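Local coordinates for response regulator FixJ (Bradyrhizobium japonicum, PDB 5XSO), which acts, when activated by the oxygen-sensing kinase FixL, as a transcription factor that induces expression of the nitrogen-fixation regulators nifA and fixK, at residues 65-70 and 98-103; 78-83 and 87-92; 111-116 and 123-128. One frame throughout, in Å; residues are numbered along the deposited sequence.

Contact 1 (65-70 and 98-103)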
loop_
_atom_site.group_PDB
_atom_site.type_symbol
_atom_site.label_atom_id
_atom_site.label_comp_id
_atom_site.label_asym_id
_atom_site.label_seq_id
_atom_site.Cartn_x
_atom_site.Cartn_y
_atom_site.Cartn_z
ATOM N N ASP A 65 -6.386 6.747 -16.478
ATOM C CA ASP A 65 -7.523 6.290 -17.282
ATOM C C ASP A 65 -7.892 4.843 -16.980
ATOM O O ASP A 65 -7.026 3.973 -16.833
ATOM C CB ASP A 65 -7.205 6.456 -18.773
ATOM C CG ASP A 65 -8.439 6.225 -19.658
ATOM O OD1 ASP A 65 -8.574 5.093 -20.168
ATOM O OD2 ASP A 65 -9.235 7.144 -19.821
ATOM N N VAL A 66 -9.209 4.580 -16.932
ATOM C CA VAL A 66 -9.748 3.308 -16.500
ATOM C C VAL A 66 -9.452 2.228 -17.519
ATOM O O VAL A 66 -9.394 1.040 -17.167
ATOM C CB VAL A 66 -11.271 3.397 -16.263
ATOM C CG1 VAL A 66 -12.005 3.817 -17.556
ATOM C CG2 VAL A 66 -11.796 2.102 -15.764
ATOM N N ARG A 67 -9.330 2.599 -18.793
ATOM C CA ARG A 67 -9.118 1.613 -19.850
ATOM C C ARG A 67 -7.821 1.847 -20.624
ATOM O O ARG A 67 -7.779 1.744 -21.845
ATOM C CB ARG A 67 -10.335 1.566 -20.771
ATOM C CG ARG A 67 -11.367 0.664 -20.136
ATOM C CD ARG A 67 -12.633 0.554 -20.894
ATOM N NE ARG A 67 -12.431 -0.146 -22.139
ATOM C CZ ARG A 67 -13.419 -0.582 -22.901
ATOM N NH1 ARG A 67 -14.681 -0.392 -22.519
ATOM N NH2 ARG A 67 -13.146 -1.212 -24.039
ATOM N N MET A 68 -6.741 2.146 -19.908
ATOM C CA MET A 68 -5.401 2.159 -20.487
ATOM C C MET A 68 -5.134 0.844 -21.213
ATOM O O MET A 68 -5.259 -0.228 -20.596
ATOM C CB MET A 68 -4.364 2.351 -19.389
ATOM C CG MET A 68 -4.093 3.775 -19.112
ATOM S SD MET A 68 -3.365 4.557 -20.554
ATOM C CE MET A 68 -1.633 4.091 -20.514
ATOM N N PRO A 69 -4.819 0.874 -22.509
ATOM C CA PRO A 69 -4.452 -0.374 -23.212
ATOM C C PRO A 69 -3.287 -1.077 -22.521
ATOM O O PRO A 69 -2.203 -0.517 -22.367
ATOM C CB PRO A 69 -4.079 0.106 -24.621
ATOM C CG PRO A 69 -3.899 1.619 -24.507
ATOM C CD PRO A 69 -4.802 2.051 -23.398
ATOM N N GLY A 70 -3.533 -2.298 -22.055
ATOM C CA GLY A 70 -2.498 -3.053 -21.376
ATOM C C GLY A 70 -2.414 -2.861 -19.874
ATOM O O GLY A 70 -1.590 -3.516 -19.225
ATOM N N VAL A 98 -17.867 3.225 -15.789
ATOM C CA VAL A 98 -18.007 3.370 -14.344
ATOM C C VAL A 98 -17.961 2.001 -13.650
ATOM O O VAL A 98 -17.345 1.864 -12.579
ATOM C CB VAL A 98 -19.278 4.187 -14.046
ATOM C CG1 VAL A 98 -19.710 4.079 -12.640
ATOM C CG2 VAL A 98 -18.901 5.675 -14.348
ATOM N N PRO A 99 -18.585 0.964 -14.202
ATOM C CA PRO A 99 -18.508 -0.340 -13.511
ATOM C C PRO A 99 -17.101 -0.895 -13.426
ATOM O O PRO A 99 -16.787 -1.605 -12.464
ATOM C CB PRO A 99 -19.417 -1.245 -14.347
ATOM C CG PRO A 99 -20.450 -0.258 -14.998
ATOM C CD PRO A 99 -19.544 0.939 -15.329
ATOM N N LEU A 100 -16.266 -0.639 -14.430
ATOM C CA LEU A 100 -14.860 -1.037 -14.342
ATOM C C LEU A 100 -14.146 -0.238 -13.259
ATOM O O LEU A 100 -13.376 -0.793 -12.453
ATOM C CB LEU A 100 -14.218 -0.826 -15.704
ATOM C CG LEU A 100 -12.794 -1.304 -15.974
ATOM C CD1 LEU A 100 -12.597 -2.719 -15.471
ATOM C CD2 LEU A 100 -12.589 -1.225 -17.479
ATOM N N ALA A 101 -14.398 1.080 -13.221
ATOM C CA ALA A 101 -13.926 1.893 -12.115
ATOM C C ALA A 101 -14.369 1.333 -10.775
ATOM O O ALA A 101 -13.618 1.398 -9.787
ATOM C CB ALA A 101 -14.437 3.328 -12.273
ATOM N N VAL A 102 -15.604 0.807 -10.710
ATOM C CA VAL A 102 -16.068 0.222 -9.463
ATOM C C VAL A 102 -15.179 -0.963 -9.071
ATOM O O VAL A 102 -14.797 -1.118 -7.906
ATOM C CB VAL A 102 -17.545 -0.205 -9.592
ATOM C CG1 VAL A 102 -17.931 -0.988 -8.380
ATOM C CG2 VAL A 102 -18.451 1.037 -9.700
ATOM N N GLU A 103 -14.850 -1.818 -10.032
ATOM C CA GLU A 103 -13.995 -2.963 -9.719
ATOM C C GLU A 103 -12.643 -2.489 -9.188
ATOM O O GLU A 103 -12.097 -3.060 -8.234
ATOM C CB GLU A 103 -13.791 -3.817 -10.969
ATOM C CG GLU A 103 -14.801 -4.881 -11.238
ATOM C CD GLU A 103 -14.924 -5.882 -10.089
ATOM O OE1 GLU A 103 -13.973 -6.665 -9.858
ATOM O OE2 GLU A 103 -15.981 -5.871 -9.428
#
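Val66 and Arg67 meet Leu100 where the loop after strand 61-65 of the CheY-like receiver domain passes helix 98-106. In this parallel, doubly wound α/β fold the loop belongs to the acidic pocket: Asp65 and Arg67, with Asp21 and Asp22, probably make up the magnesium site, and Asp65 stands at the end of the central strand, the place of the phosphate-accepting aspartate in receiver domains. The side chains meet through carbon atoms alone. Val66 turns its CG2 branch to the helix, with CG2 3.6 Å from CG of Leu100 and 3.8 Å from the backbone N of Ala101, so a single methyl lies against both the leucine branch point and the helix backbone. Leu100 can reach across because its CG is anti to the backbone N (chi1 -173°), which carries the isobutyl group out from the helix toward the loop. Its CD2 methyl ends 3.5 Å from CG of Arg67, and the two side chains run at about a right angle. The arginine meets the leucine through CG and CD; the turn about the CG-CD bond (chi3 68°) then leads the guanidinium away, and NH1 forms a salt bridge with Asp97, just before the helix. Val66 also packs on Ile91 and Thr93 of strand 89-93. The loop is also braced from within by an Asx turn: the backbone N of Arg67 donates to OD1 of Asp65 at 2.9 Å, approaching from above the carboxylate, 50° out of its plane.

Contact 2 (78-83 and 87-92); sequences KRMKAQ and FPILIM
The β-α-β unit formed by strand 61-65, helix 73-82 and strand 89-93 is closed here, where the last turn of its helix packs on the start of its second strand and on Phe87, in the loop leading into it. Met80 carries the helix side of the contact, and Phe87 and Ile89 receive it. The nearest CA atoms, those of Met80 and Phe87, are 8.3 Å apart, which leaves a layer that side chains must fill. Met80 does so with a folded chain: CG lies anti to the carbonyl carbon (chi1 -68°), and further bends at chi2 and chi3 curl the thioether so that CE comes round to the strand. As a result Met80 touches CD1 of Ile89 with both its root and its end, CG at 3.8 Å and CE at 3.9 Å, and the isoleucine methyl sits in the crook of the methionine. The two side chains meet at a slant. Toward Phe87 the same CE reaches CB at 3.9 Å, with the side chains nearly perpendicular; the methyl thus bears on the root of the phenylalanine. Ile89 extends its CG1 arm with chi2 at 159°, which delivers CD1 to the helix. All the touching atoms are carbons, and Met80 and Ile89 are buried, as expected of the hydrophobic layer between sheet and helix. Around this layer, Met80 also leans on Phe50 of helix 47-53 and on Leu54, and Phe87 and Ile89 both touch Val62 of strand 61-65. Pro88 and Leu90 point to the sheet's other face, where helix 119-138 covers them.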
loop_
_atom_site.group_PDB
_atom_site.type_symbol
_atom_site.label_atom_id
_atom_site.label_comp_id
_atom_site.label_asym_id
_atom_site.label_seq_id
_atom_site.Cartn_x
_atom_site.Cartn_y
_atom_site.Cartn_z
ATOM N N LYS A 78 -4.288 -4.472 -9.643
ATOM C CA LYS A 78 -3.699 -5.770 -9.294
ATOM C C LYS A 78 -2.177 -5.690 -9.235
ATOM O O LYS A 78 -1.566 -6.191 -8.284
ATOM C CB LYS A 78 -4.166 -6.851 -10.272
ATOM C CG LYS A 78 -5.590 -7.283 -9.971
ATOM C CD LYS A 78 -6.030 -8.529 -10.714
ATOM C CE LYS A 78 -7.521 -8.798 -10.489
ATOM N NZ LYS A 78 -8.111 -9.751 -11.481
ATOM N N ARG A 79 -1.546 -5.040 -10.217
ATOM C CA ARG A 79 -0.087 -4.896 -10.181
ATOM C C ARG A 79 0.372 -4.016 -9.016
ATOM O O ARG A 79 1.387 -4.314 -8.375
ATOM C CB ARG A 79 0.441 -4.317 -11.503
ATOM C CG ARG A 79 0.057 -5.082 -12.770
ATOM C CD ARG A 79 0.937 -6.297 -13.034
ATOM N NE ARG A 79 1.638 -6.191 -14.320
ATOM C CZ ARG A 79 1.080 -6.419 -15.513
ATOM N NH1 ARG A 79 -0.203 -6.758 -15.602
ATOM N NH2 ARG A 79 1.801 -6.304 -16.625
ATOM N N MET A 80 -0.330 -2.911 -8.744
ATOM C CA MET A 80 0.135 -1.993 -7.708
ATOM C C MET A 80 0.170 -2.657 -6.349
ATOM O O MET A 80 1.102 -2.433 -5.571
ATOM C CB MET A 80 -0.730 -0.727 -7.687
ATOM C CG MET A 80 -0.471 0.032 -8.930
ATOM S SD MET A 80 1.131 0.889 -8.710
ATOM C CE MET A 80 0.683 2.273 -7.617
ATOM N N LYS A 81 -0.824 -3.479 -6.042
ATOM C CA LYS A 81 -0.820 -4.131 -4.743
ATOM C C LYS A 81 0.120 -5.332 -4.733
ATOM O O LYS A 81 0.714 -5.644 -3.691
ATOM C CB LYS A 81 -2.246 -4.516 -4.346
ATOM C CG LYS A 81 -2.931 -5.424 -5.325
ATOM C CD LYS A 81 -4.446 -5.384 -5.128
ATOM C CE LYS A 81 -4.865 -5.962 -3.774
ATOM N NZ LYS A 81 -6.254 -5.535 -3.419
ATOM N N ALA A 82 0.324 -5.971 -5.888
ATOM C CA ALA A 82 1.400 -6.948 -5.986
ATOM C C ALA A 82 2.736 -6.314 -5.613
ATOM O O ALA A 82 3.560 -6.945 -4.938
ATOM C CB ALA A 82 1.454 -7.548 -7.392
ATOM N N GLN A 83 2.963 -5.057 -6.020
ATOM C CA GLN A 83 4.180 -4.350 -5.636
ATOM C C GLN A 83 4.078 -3.746 -4.227
ATOM O O GLN A 83 5.053 -3.165 -3.737
ATOM C CB GLN A 83 4.506 -3.286 -6.704
ATOM C CG GLN A 83 5.906 -2.616 -6.626
ATOM C CD GLN A 83 5.991 -1.452 -5.624
ATOM O OE1 GLN A 83 4.979 -0.869 -5.254
ATOM N NE2 GLN A 83 7.204 -1.136 -5.167
ATOM N N PHE A 87 1.071 4.145 -2.987
ATOM C CA PHE A 87 0.542 5.309 -3.731
ATOM C C PHE A 87 -0.979 5.233 -3.817
ATOM O O PHE A 87 -1.514 4.216 -4.259
ATOM C CB PHE A 87 1.074 5.332 -5.155
ATOM C CG PHE A 87 2.556 5.510 -5.294
ATOM C CD1 PHE A 87 3.096 5.645 -6.572
ATOM C CD2 PHE A 87 3.419 5.529 -4.201
ATOM C CE1 PHE A 87 4.495 5.790 -6.753
ATOM C CE2 PHE A 87 4.789 5.686 -4.377
ATOM C CZ PHE A 87 5.327 5.815 -5.651
ATOM N N PRO A 88 -1.712 6.289 -3.477
ATOM C CA PRO A 88 -3.153 6.271 -3.752
ATOM C C PRO A 88 -3.407 6.366 -5.255
ATOM O O PRO A 88 -2.650 7.012 -6.005
ATOM C CB PRO A 88 -3.676 7.522 -3.021
ATOM C CG PRO A 88 -2.499 8.478 -3.005
ATOM C CD PRO A 88 -1.250 7.587 -2.938
ATOM N N ILE A 89 -4.495 5.738 -5.702
ATOM C CA ILE A 89 -4.843 5.747 -7.119
ATOM C C ILE A 89 -6.256 6.311 -7.332
ATOM O O ILE A 89 -7.229 5.831 -6.727
ATOM C CB ILE A 89 -4.741 4.338 -7.734
ATOM C CG1 ILE A 89 -3.326 3.773 -7.532
ATOM C CG2 ILE A 89 -5.116 4.434 -9.235
ATOM C CD1 ILE A 89 -3.256 2.233 -7.635
ATOM N N LEU A 90 -6.371 7.303 -8.223
ATOM C CA LEU A 90 -7.659 7.803 -8.692
ATOM C C LEU A 90 -7.871 7.373 -10.148
ATOM O O LEU A 90 -6.930 7.406 -10.959
ATOM C CB LEU A 90 -7.709 9.349 -8.627
ATOM C CG LEU A 90 -7.288 9.940 -7.284
ATOM C CD1 LEU A 90 -7.349 11.477 -7.375
ATOM C CD2 LEU A 90 -8.274 9.408 -6.174
ATOM N N ILE A 91 -9.101 6.992 -10.481
ATOM C CA ILE A 91 -9.449 6.445 -11.788
ATOM C C ILE A 91 -10.340 7.439 -12.512
ATOM O O ILE A 91 -11.373 7.855 -11.963
ATOM C CB ILE A 91 -10.173 5.090 -11.642
ATOM C CG1 ILE A 91 -9.276 4.069 -10.917
ATOM C CG2 ILE A 91 -10.674 4.616 -12.997
ATOM C CD1 ILE A 91 -8.040 3.727 -11.681
ATOM N N MET A 92 -9.939 7.836 -13.739
ATOM C CA MET A 92 -10.733 8.673 -14.631
ATOM C C MET A 92 -11.498 7.770 -15.597
ATOM O O MET A 92 -10.942 6.803 -16.107
ATOM C CB MET A 92 -9.862 9.651 -15.445
ATOM C CG MET A 92 -8.974 10.473 -14.573
ATOM S SD MET A 92 -8.040 11.577 -15.678
ATOM C CE MET A 92 -6.801 10.410 -16.210
#

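Contact 3 (111-116 and 123-128)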
loop_
_atom_site.group_PDB
_atom_site.type_symbol
_atom_site.label_atom_id
_atom_site.label_comp_id
_atom_site.label_asym_id
_atom_site.label_seq_id
_atom_site.Cartn_x
_atom_site.Cartn_y
_atom_site.Cartn_z
ATOM N N ASP A 111 -10.721 6.531 -5.391
ATOM C CA ASP A 111 -11.969 7.163 -5.845
ATOM C C ASP A 111 -11.892 7.215 -7.378
ATOM O O ASP A 111 -10.880 6.814 -7.966
ATOM C CB ASP A 111 -12.118 8.550 -5.167
ATOM C CG ASP A 111 -13.577 9.023 -5.036
ATOM O OD1 ASP A 111 -14.464 8.484 -5.717
ATOM O OD2 ASP A 111 -13.841 10.000 -4.274
ATOM N N PHE A 112 -12.949 7.719 -8.022
ATOM C CA PHE A 112 -13.010 7.804 -9.471
ATOM C C PHE A 112 -13.614 9.142 -9.851
ATOM O O PHE A 112 -14.287 9.804 -9.036
ATOM C CB PHE A 112 -13.824 6.633 -10.071
ATOM C CG PHE A 112 -15.305 6.785 -9.845
ATOM C CD1 PHE A 112 -16.116 7.330 -10.820
ATOM C CD2 PHE A 112 -15.876 6.417 -8.624
ATOM C CE1 PHE A 112 -17.493 7.485 -10.594
ATOM C CE2 PHE A 112 -17.259 6.586 -8.399
ATOM C CZ PHE A 112 -18.063 7.126 -9.358
ATOM N N LEU A 113 -13.432 9.523 -11.113
ATOM C CA LEU A 113 -14.047 10.727 -11.654
ATOM C C LEU A 113 -14.689 10.406 -12.982
ATOM O O LEU A 113 -14.016 9.872 -13.874
ATOM C CB LEU A 113 -12.969 11.851 -11.868
ATOM C CG LEU A 113 -12.720 12.755 -10.671
ATOM C CD1 LEU A 113 -11.620 13.804 -10.921
ATOM C CD2 LEU A 113 -14.027 13.467 -10.343
ATOM N N GLU A 114 -15.966 10.731 -13.130
ATOM C CA GLU A 114 -16.615 10.585 -14.424
ATOM C C GLU A 114 -16.294 11.792 -15.282
ATOM O O GLU A 114 -16.576 12.925 -14.873
ATOM C CB GLU A 114 -18.144 10.435 -14.277
ATOM C CG GLU A 114 -18.779 10.227 -15.641
ATOM C CD GLU A 114 -20.330 10.110 -15.584
ATOM O OE1 GLU A 114 -21.017 10.799 -16.329
ATOM O OE2 GLU A 114 -20.804 9.256 -14.808
ATOM N N LYS A 115 -15.721 11.557 -16.480
ATOM C CA LYS A 115 -15.427 12.650 -17.405
ATOM C C LYS A 115 -16.704 13.142 -18.083
ATOM O O LYS A 115 -17.640 12.368 -18.303
ATOM C CB LYS A 115 -14.440 12.191 -18.471
ATOM C CG LYS A 115 -13.054 11.691 -17.881
ATOM C CD LYS A 115 -12.341 10.754 -18.846
ATOM C CE LYS A 115 -11.959 11.520 -20.093
ATOM N NZ LYS A 115 -11.138 10.692 -21.015
ATOM N N PRO A 116 -16.764 14.422 -18.457
ATOM C CA PRO A 116 -15.768 15.471 -18.158
ATOM C C PRO A 116 -15.900 15.891 -16.697
ATOM O O PRO A 116 -17.016 15.897 -16.167
ATOM C CB PRO A 116 -16.164 16.604 -19.096
ATOM C CG PRO A 116 -17.703 16.460 -19.201
ATOM C CD PRO A 116 -17.907 14.929 -19.231
ATOM N N THR A 123 -8.420 18.281 -8.120
ATOM C CA THR A 123 -7.336 18.657 -7.214
ATOM C C THR A 123 -7.767 18.477 -5.757
ATOM O O THR A 123 -6.974 18.009 -4.930
ATOM C CB THR A 123 -6.832 20.083 -7.495
ATOM O OG1 THR A 123 -7.927 20.986 -7.509
ATOM C CG2 THR A 123 -6.072 20.174 -8.850
ATOM N N ALA A 124 -9.043 18.732 -5.439
ATOM C CA ALA A 124 -9.543 18.421 -4.099
ATOM C C ALA A 124 -9.478 16.927 -3.801
ATOM O O ALA A 124 -9.224 16.515 -2.660
ATOM C CB ALA A 124 -10.989 18.894 -3.942
ATOM N N MET A 125 -9.784 16.091 -4.790
ATOM C CA MET A 125 -9.724 14.659 -4.553
ATOM C C MET A 125 -8.292 14.217 -4.333
ATOM O O MET A 125 -8.032 13.321 -3.518
ATOM C CB MET A 125 -10.358 13.921 -5.737
ATOM C CG MET A 125 -10.426 12.400 -5.626
ATOM S SD MET A 125 -11.286 11.764 -7.117
ATOM C CE MET A 125 -12.953 12.286 -6.792
ATOM N N ILE A 126 -7.356 14.799 -5.086
ATOM C CA ILE A 126 -5.956 14.452 -4.915
ATOM C C ILE A 126 -5.496 14.853 -3.527
ATOM O O ILE A 126 -4.772 14.108 -2.862
ATOM C CB ILE A 126 -5.095 15.140 -5.996
ATOM C CG1 ILE A 126 -5.335 14.483 -7.366
ATOM C CG2 ILE A 126 -3.567 15.122 -5.583
ATOM C CD1 ILE A 126 -4.757 15.375 -8.574
ATOM N N GLU A 127 -5.865 16.067 -3.089
ATOM C CA GLU A 127 -5.392 16.524 -1.779
ATOM C C GLU A 127 -5.837 15.576 -0.686
ATOM O O GLU A 127 -5.060 15.256 0.232
ATOM C CB GLU A 127 -5.892 17.935 -1.469
ATOM C CG GLU A 127 -4.934 19.004 -1.850
ATOM C CD GLU A 127 -5.308 20.329 -1.221
ATOM O OE1 GLU A 127 -5.619 21.272 -1.983
ATOM O OE2 GLU A 127 -5.305 20.410 0.034
ATOM N N SER A 128 -7.075 15.100 -0.777
ATOM C CA SER A 128 -7.592 14.181 0.220
ATOM C C SER A 128 -6.871 12.843 0.159
ATOM O O SER A 128 -6.494 12.290 1.194
ATOM C CB SER A 128 -9.094 14.011 0.022
ATOM O OG SER A 128 -9.610 12.914 0.752
#
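Strand 111-114 and helix 123-128 run almost exactly antiparallel, at 175°, their axes 10.2 Å apart at closest approach. Met125 bridges this gap. Its CG is anti to the backbone N and chi2 is extended as well, so the chain reaches straight out before chi3 (-72°) turns CE aside, in among atoms of Asp111, Phe112 and Leu113. That methyl lies 3.5 Å from OD2 of Asp111, 3.6 Å from the backbone O of Phe112 and 3.9 Å from CD2 of Leu113. The sulfur contributes too, with SD 3.9 Å from CB of Asp111, whose side chain crosses the methionine at about a right angle; Leu113 and Met125 instead lie alongside each other, pointing opposite ways. In the receiver fold this contact packs the edge strand of the parallel sheet against helix 119-138, the last of the fold, and Met125 also reaches Leu90 on the neighbouring strand. Asp111 bends back on its own backbone: OD1 accepts from N of Phe112 at 2.9 Å, from the anti side, 32° out of the carboxylate plane. An alanine here is likely to leave the N-H of Phe112 without this acceptor and to strip one flank from the Met125 methyl.

How the contacts relate
All three contacts lie in the receiver domain and meet through strands 89-93 and 111-114, neighbours in its parallel sheet. Contact 2 is the buried one, purely hydrophobic between strand and helix; contacts 1 and 3 are only partly buried, and each mixes apolar packing with polar groups. Contact 1 lies beside the probable magnesium site, where a charged side chain lends its aliphatic part; contact 3, on the edge strand, sets a methionine methyl among carboxylate and carbonyl oxygens. Contact 2 is nested in the chain between the segments of contact 1. Ile91, in segment 87-92, joins them all: it packs on Val66 and Ala101, and its backbone pairs with Asp111 and Leu113.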